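PDB 2X48: Cag38821 from Sulfolobus islandicus rod-shaped virus 1, which is of unknown function but has a helix-turn-helix fold following a small beta hairpin, and so probably binds DNA. Local coordinates for residues M30-T33 with V34-A38; E45-V48 with R49-L52. One frame throughout, in Å; residues are numbered along the deposited sequence. Where two conformers were deposited one is given.

Contact 1: residues M30-T33 with V34-A38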
ATOM      1  N   MET A  30       1.976 -10.503  -0.379  1.00 43.01           N
ATOM      2  CA  MET A  30       2.161 -11.027   0.980  0.50 44.06           C
ATOM      3  C   MET A  30       0.839 -11.493   1.588  1.00 42.83           C
ATOM      4  O   MET A  30       0.797 -11.920   2.734  1.00 44.42           O
ATOM      5  CB  MET A  30       2.758  -9.949   1.896  0.50 44.15           C
ATOM      6  CG  MET A  30       4.208  -9.579   1.621  0.50 46.81           C
ATOM      7  SD  MET A  30       4.822  -8.413   2.859  0.50 48.04           S
ATOM      8  CE  MET A  30       4.760  -9.430   4.332  0.50 51.93           C
ATOM      9  N   GLY A  31      -0.250 -11.365   0.836  1.00 40.94           N
ATOM     10  CA  GLY A  31      -1.539 -11.916   1.244  1.00 40.66           C
ATOM     11  C   GLY A  31      -2.403 -11.038   2.112  1.00 39.36           C
ATOM     12  O   GLY A  31      -3.281 -11.539   2.816  1.00 40.81           O
ATOM     13  N   TYR A  32      -2.167  -9.731   2.068  1.00 37.50           N
ATOM     14  CA  TYR A  32      -2.990  -8.790   2.815  1.00 36.78           C
ATOM     15  C   TYR A  32      -4.263  -8.528   2.007  1.00 36.32           C
ATOM     16  O   TYR A  32      -4.230  -8.538   0.790  1.00 36.30           O
ATOM     17  CB  TYR A  32      -2.213  -7.495   3.108  1.00 36.45           C
ATOM     18  CG  TYR A  32      -1.184  -7.672   4.200  1.00 37.83           C
ATOM     19  CD1 TYR A  32       0.121  -8.028   3.898  1.00 40.10           C
ATOM     20  CD2 TYR A  32      -1.526  -7.535   5.534  1.00 40.49           C
ATOM     21  CE1 TYR A  32       1.072  -8.225   4.899  1.00 42.86           C
ATOM     22  CE2 TYR A  32      -0.580  -7.728   6.546  1.00 43.73           C
ATOM     23  CZ  TYR A  32       0.716  -8.068   6.220  1.00 44.78           C
ATOM     24  OH  TYR A  32       1.669  -8.259   7.202  1.00 49.71           O
ATOM     25  N   THR A  33      -5.386  -8.327   2.685  1.00 36.91           N
ATOM     26  CA  THR A  33      -6.642  -8.041   2.014  1.00 37.63           C
ATOM     27  C   THR A  33      -6.663  -6.592   1.548  1.00 37.57           C
ATOM     28  O   THR A  33      -5.829  -5.798   1.962  1.00 36.65           O
ATOM     29  CB  THR A  33      -7.813  -8.264   2.957  1.00 40.03           C
ATOM     30  OG1 THR A  33      -7.714  -7.353   4.063  1.00 40.93           O
ATOM     31  CG2 THR A  33      -7.823  -9.710   3.466  1.00 40.73           C
ATOM     32  N   VAL A  34      -7.621  -6.256   0.693  1.00 39.57           N
ATOM     33  CA  VAL A  34      -7.810  -4.887   0.210  1.00 40.59           C
ATOM     34  C   VAL A  34      -8.147  -3.942   1.371  1.00 42.06           C
ATOM     35  O   VAL A  34      -7.668  -2.805   1.429  1.00 41.78           O
ATOM     36  CB  VAL A  34      -8.933  -4.835  -0.841  1.00 44.21           C
ATOM     37  CG1 VAL A  34      -9.266  -3.402  -1.218  1.00 47.05           C
ATOM     38  CG2 VAL A  34      -8.528  -5.625  -2.079  1.00 44.08           C
ATOM     39  N   GLN A  35      -8.981  -4.418   2.290  1.00 44.37           N
ATOM     40  CA  GLN A  35      -9.316  -3.659   3.499  1.00 46.98           C
ATOM     41  C   GLN A  35      -8.028  -3.313   4.256  1.00 44.10           C
ATOM     42  O   GLN A  35      -7.821  -2.165   4.654  1.00 45.62           O
ATOM     43  CB  GLN A  35     -10.319  -4.449   4.365  1.00 50.42           C
ATOM     44  CG  GLN A  35     -10.479  -4.005   5.835  1.00 55.82           C
ATOM     45  CD  GLN A  35     -11.149  -2.640   6.004  1.00 64.34           C
ATOM     46  OE1 GLN A  35     -12.213  -2.534   6.637  1.00 70.85           O
ATOM     47  NE2 GLN A  35     -10.517  -1.579   5.461  1.00 65.05           N
ATOM     48  N   GLN A  36      -7.158  -4.307   4.405  1.00 53.58           N
ATOM     49  CA  GLN A  36      -5.928  -4.165   5.171  1.00 52.87           C
ATOM     50  C   GLN A  36      -4.888  -3.297   4.460  1.00 49.79           C
ATOM     51  O   GLN A  36      -4.114  -2.608   5.113  1.00 50.70           O
ATOM     52  CB  GLN A  36      -5.335  -5.546   5.493  1.00 52.25           C
ATOM     53  CG  GLN A  36      -6.087  -6.323   6.588  1.00 57.16           C
ATOM     54  CD  GLN A  36      -5.772  -7.817   6.614  1.00 57.37           C
ATOM     55  OE1 GLN A  36      -4.976  -8.315   5.828  1.00 54.07           O
ATOM     56  NE2 GLN A  36      -6.403  -8.530   7.524  1.00 62.59           N
ATOM     57  N   ILE A  37      -4.852  -3.340   3.132  1.00 47.27           N
ATOM     58  CA  ILE A  37      -3.930  -2.488   2.364  1.00 45.86           C
ATOM     59  C   ILE A  37      -4.357  -1.021   2.455  1.00 48.34           C
ATOM     60  O   ILE A  37      -3.520  -0.136   2.583  1.00 48.84           O
ATOM     61  CB  ILE A  37      -3.809  -2.940   0.879  1.00 44.51           C
ATOM     62  CG1 ILE A  37      -3.101  -4.291   0.805  1.00 43.33           C
ATOM     63  CG2 ILE A  37      -3.008  -1.930   0.073  1.00 44.95           C
ATOM     64  CD1 ILE A  37      -3.189  -4.964  -0.533  1.00 43.74           C
ATOM     65  N   ALA A  38      -5.666  -0.785   2.428  1.00 50.93           N
ATOM     66  CA  ALA A  38      -6.221   0.556   2.496  1.00 54.91           C
ATOM     67  C   ALA A  38      -5.912   1.236   3.830  1.00 58.00           C
ATOM     68  O   ALA A  38      -5.552   2.413   3.862  1.00 60.40           O
ATOM     69  CB  ALA A  38      -7.721   0.505   2.260  1.00 58.37           C
TER

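Contact 2: residues E45-V48 with R49-L52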
ATOM      1  N   GLU A  45     -10.460   1.747  -0.246  1.00 68.88           N
ATOM      2  CA  GLU A  45     -10.440   0.432  -0.868  1.00 64.98           C
ATOM      3  C   GLU A  45     -10.541   0.538  -2.395  1.00 66.36           C
ATOM      4  O   GLU A  45      -9.979  -0.284  -3.110  1.00 63.27           O
ATOM      5  CB  GLU A  45     -11.555  -0.454  -0.297  1.00 67.04           C
ATOM      6  CG  GLU A  45     -11.372  -0.767   1.193  1.00 66.67           C
ATOM      7  CD  GLU A  45     -12.321  -1.839   1.717  1.00 69.05           C
ATOM      8  OE1 GLU A  45     -12.446  -2.904   1.075  1.00 67.03           O
ATOM      9  OE2 GLU A  45     -12.926  -1.621   2.792  1.00 74.38           O
ATOM     10  N   ARG A  46     -11.226   1.567  -2.884  1.00 72.29           N
ATOM     11  CA  ARG A  46     -11.324   1.816  -4.321  1.00 75.54           C
ATOM     12  C   ARG A  46      -9.970   2.141  -4.947  1.00 73.28           C
ATOM     13  O   ARG A  46      -9.627   1.588  -5.991  1.00 73.30           O
ATOM     14  CB  ARG A  46     -12.327   2.933  -4.602  1.00 83.83           C
ATOM     15  CG  ARG A  46     -13.741   2.505  -4.315  1.00 88.20           C
ATOM     16  CD  ARG A  46     -14.725   3.662  -4.360  1.00 99.61           C
ATOM     17  NE  ARG A  46     -14.920   4.201  -5.705  1.00106.77           N
ATOM     18  CZ  ARG A  46     -15.624   3.611  -6.673  1.00111.61           C
ATOM     19  NH1 ARG A  46     -16.198   2.423  -6.481  1.00109.62           N
ATOM     20  NH2 ARG A  46     -15.747   4.212  -7.852  1.00118.95           N
ATOM     21  N   LYS A  47      -9.211   3.032  -4.312  1.00 72.52           N
ATOM     22  CA  LYS A  47      -7.852   3.353  -4.762  1.00 70.96           C
ATOM     23  C   LYS A  47      -6.974   2.097  -4.808  1.00 65.18           C
ATOM     24  O   LYS A  47      -6.260   1.861  -5.784  1.00 66.05           O
ATOM     25  CB  LYS A  47      -7.209   4.394  -3.839  1.00 71.09           C
ATOM     26  CG  LYS A  47      -7.608   5.828  -4.123  1.00 78.45           C
ATOM     27  CD  LYS A  47      -6.842   6.397  -5.309  1.00 82.09           C
ATOM     28  CE  LYS A  47      -7.138   7.869  -5.504  1.00 90.76           C
ATOM     29  NZ  LYS A  47      -6.543   8.402  -6.762  1.00 96.84           N
ATOM     30  N   VAL A  48      -7.040   1.296  -3.748  1.00 60.69           N
ATOM     31  CA  VAL A  48      -6.278   0.050  -3.672  1.00 56.21           C
ATOM     32  C   VAL A  48      -6.669  -0.922  -4.790  1.00 57.57           C
ATOM     33  O   VAL A  48      -5.803  -1.551  -5.378  1.00 57.04           O
ATOM     34  CB  VAL A  48      -6.437  -0.659  -2.305  1.00 52.82           C
ATOM     35  CG1 VAL A  48      -5.660  -1.976  -2.296  1.00 49.52           C
ATOM     36  CG2 VAL A  48      -5.986   0.251  -1.153  1.00 52.68           C
ATOM     37  N   ARG A  49      -7.960  -1.041  -5.095  1.00 60.48           N
ATOM     38  CA  ARG A  49      -8.400  -1.905  -6.192  1.00 63.09           C
ATOM     39  C   ARG A  49      -7.799  -1.425  -7.516  1.00 67.49           C
ATOM     40  O   ARG A  49      -7.292  -2.237  -8.285  1.00 68.74           O
ATOM     41  CB  ARG A  49      -9.935  -2.001  -6.264  1.00 66.67           C
ATOM     42  CG  ARG A  49     -10.569  -2.702  -5.048  1.00 64.02           C
ATOM     43  CD  ARG A  49     -11.948  -3.298  -5.310  1.00 68.06           C
ATOM     44  NE  ARG A  49     -12.907  -2.337  -5.868  1.00 74.36           N
ATOM     45  CZ  ARG A  49     -13.618  -1.450  -5.165  1.00 77.54           C
ATOM     46  NH1 ARG A  49     -14.458  -0.631  -5.792  1.00 84.34           N
ATOM     47  NH2 ARG A  49     -13.491  -1.366  -3.842  1.00 75.41           N
ATOM     48  N   ARG A  50      -7.831  -0.114  -7.761  1.00 71.04           N
ATOM     49  CA  ARG A  50      -7.156   0.484  -8.925  1.00 76.43           C
ATOM     50  C   ARG A  50      -5.676   0.140  -8.946  1.00 74.09           C
ATOM     51  O   ARG A  50      -5.117  -0.167  -9.996  1.00 78.64           O
ATOM     52  CB  ARG A  50      -7.246   2.009  -8.898  1.00 80.39           C
ATOM     53  CG  ARG A  50      -8.603   2.599  -9.150  1.00 85.97           C
ATOM     54  CD  ARG A  50      -8.596   4.096  -8.786  1.00 90.74           C
ATOM     55  NE  ARG A  50      -9.565   4.895  -9.542  1.00100.41           N
ATOM     56  CZ  ARG A  50      -9.788   6.194  -9.340  1.00106.56           C
ATOM     57  NH1 ARG A  50      -9.115   6.853  -8.391  1.00103.75           N
ATOM     58  NH2 ARG A  50     -10.688   6.843 -10.082  1.00115.50           N
ATOM     59  N   TYR A  51      -5.037   0.234  -7.789  1.00 68.36           N
ATOM     60  CA  TYR A  51      -3.603  -0.008  -7.699  1.00 66.86           C
ATOM     61  C   TYR A  51      -3.254  -1.435  -8.082  1.00 66.45           C
ATOM     62  O   TYR A  51      -2.291  -1.663  -8.805  1.00 70.16           O
ATOM     63  CB  TYR A  51      -3.080   0.275  -6.288  1.00 61.44           C
ATOM     64  CG  TYR A  51      -3.095   1.728  -5.844  1.00 62.90           C
ATOM     65  CD1 TYR A  51      -3.296   2.774  -6.748  1.00 69.09           C
ATOM     66  CD2 TYR A  51      -2.859   2.053  -4.510  1.00 59.34           C
ATOM     67  CE1 TYR A  51      -3.289   4.093  -6.326  1.00 71.43           C
ATOM     68  CE2 TYR A  51      -2.846   3.364  -4.080  1.00 61.74           C
ATOM     69  CZ  TYR A  51      -3.064   4.382  -4.992  1.00 67.68           C
ATOM     70  OH  TYR A  51      -3.048   5.686  -4.563  1.00 71.08           O
ATOM     71  N   LEU A  52      -4.052  -2.388  -7.614  1.00 63.25           N
ATOM     72  CA  LEU A  52      -3.760  -3.807  -7.808  1.00 63.12           C
ATOM     73  C   LEU A  52      -4.055  -4.300  -9.217  1.00 69.83           C
ATOM     74  O   LEU A  52      -3.642  -5.400  -9.574  1.00 71.86           O
ATOM     75  CB  LEU A  52      -4.518  -4.664  -6.786  1.00 58.53           C
ATOM     76  CG  LEU A  52      -4.220  -4.364  -5.316  1.00 53.33           C
ATOM     77  CD1 LEU A  52      -4.952  -5.340  -4.436  1.00 50.93           C
ATOM     78  CD2 LEU A  52      -2.733  -4.407  -5.042  1.00 52.48           C
TER

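Contact 1: residues M30-T33 with V34-A38
Thr33 and Gln36 form a capping box at the start of helix 34-41, which would be the first helix of a helix-turn-helix unit whose second is helix 45-52. Two reciprocal hydrogen bonds make the box. Gln36 N donates to Thr33 OG1 at 3.1 Å, and Thr33 N donates back to Gln36 OE1 at 3.2 Å. The second bond is nearly straight at the hydrogen, 170°, yet it reaches OE1 from above the plane of the amide and not along a lone pair. With chi1 at 63°, Thr33 holds OG1 between its own backbone N and carbonyl carbon, which points it at the N-H of Gln36. Gln36 runs out extended beyond CG, and this carries its amide back past the hydroxyl to the N-H of the capping residue. A third bond is plain backbone: Ile37 N donates to Thr33 O at 2.9 Å.

The apolar part is smaller and lies at Tyr32. Its CB rests 4.0 Å from Ile37 CG1, and Ile37 goes on into the buried side of the helix, where it meets Ala24, Leu27 and Ala28 of helix 17-29. Tyr32 also touches Leu27, so the loop residue and the helix residue are fastened to the same helix.

Just upstream, Gly31 ends helix 17-29 in a Schellman motif, taking a positive phi with two bonds back into the last turn. Within three residues the chain thus passes from a C-terminal stop to an N-cap. The Tyr32 ring and the Gln36 amide cross at about a right angle, their planes 71° apart, with Tyr32 CD2 3.5 Å from Gln36 OE1.

Contact 2: residues E45-V48 with R49-L52
Tyr51 lays one face of its ring over the carbonyl of Lys47, one turn earlier in helix 45-52, which by its place after helix 34-41 is the probable recognition helix of the helix-turn-helix. This is the buried part, built on Tyr51 and Val48. Lys47 O lies 3.1 Å above the Tyr51 ring plane, offset toward the rim, and the same oxygen accepts from Tyr51 N at 2.9 Å. Beside it, Val48 and Leu52 lie side by side and point the same way, with Val48 CG1 4.0 Å from Leu52 CD1. The hydroxyl of the buried tyrosine has its own partner, Glu17 OE2, in a hydrogen bond.

The other side is looser and strongly basic. Arg49 bends at chi3 (-54°), folding its guanidinium back along the helix until one face covers Arg46 CA; its NH1 then comes 3.5 Å from Arg46 CG. The two guanidinium planes are 70° apart, and Arg46 NH1 lies 3.6 Å from Arg49 NH1. Lys47 and Arg50 make a second positive pair, the amine at the guanidinium edge, with Lys47 NZ 3.4 Å from Arg50 NH1. The same Glu17 OE2 may offset part of that charge through a long, weak ion pair with the lysine. Such a cluster on a probable recognition helix is consistent with a surface for nucleic acid phosphates.

Backbone bonds from i+4 to i run through both parts, Arg50 N to Arg46 O at 3.0 Å on the basic flank. Inward, Tyr51 packs on Leu20, Val21 and Ala24 of helix 17-29 and Leu52 on Ala28, while Val48 meets Ile37 and Ala38 of helix 34-41, whose Val34 and Gln35 touch Glu45.

Contact 1 starts helix 34-41 and contact 2 runs along helix 45-52, the next helix in the chain; their centres are 10 Å apart. The two meet directly, with Ile37 CG2 3.6 Å from Val48 CG1, and both lean on helix 17-29. Contact 1 is mainly a surface arrangement, with Ile37 its one buried participant, and neutral polar groups do most of its work. Contact 2 is partly buried: Val48 and Tyr51 face the other helices, whereas three arginines crowd the exposed flank. The chemistry therefore shifts from amide and hydroxyl capping in contact 1 to apolar packing on one flank and a cluster of positive charge on the other in contact 2.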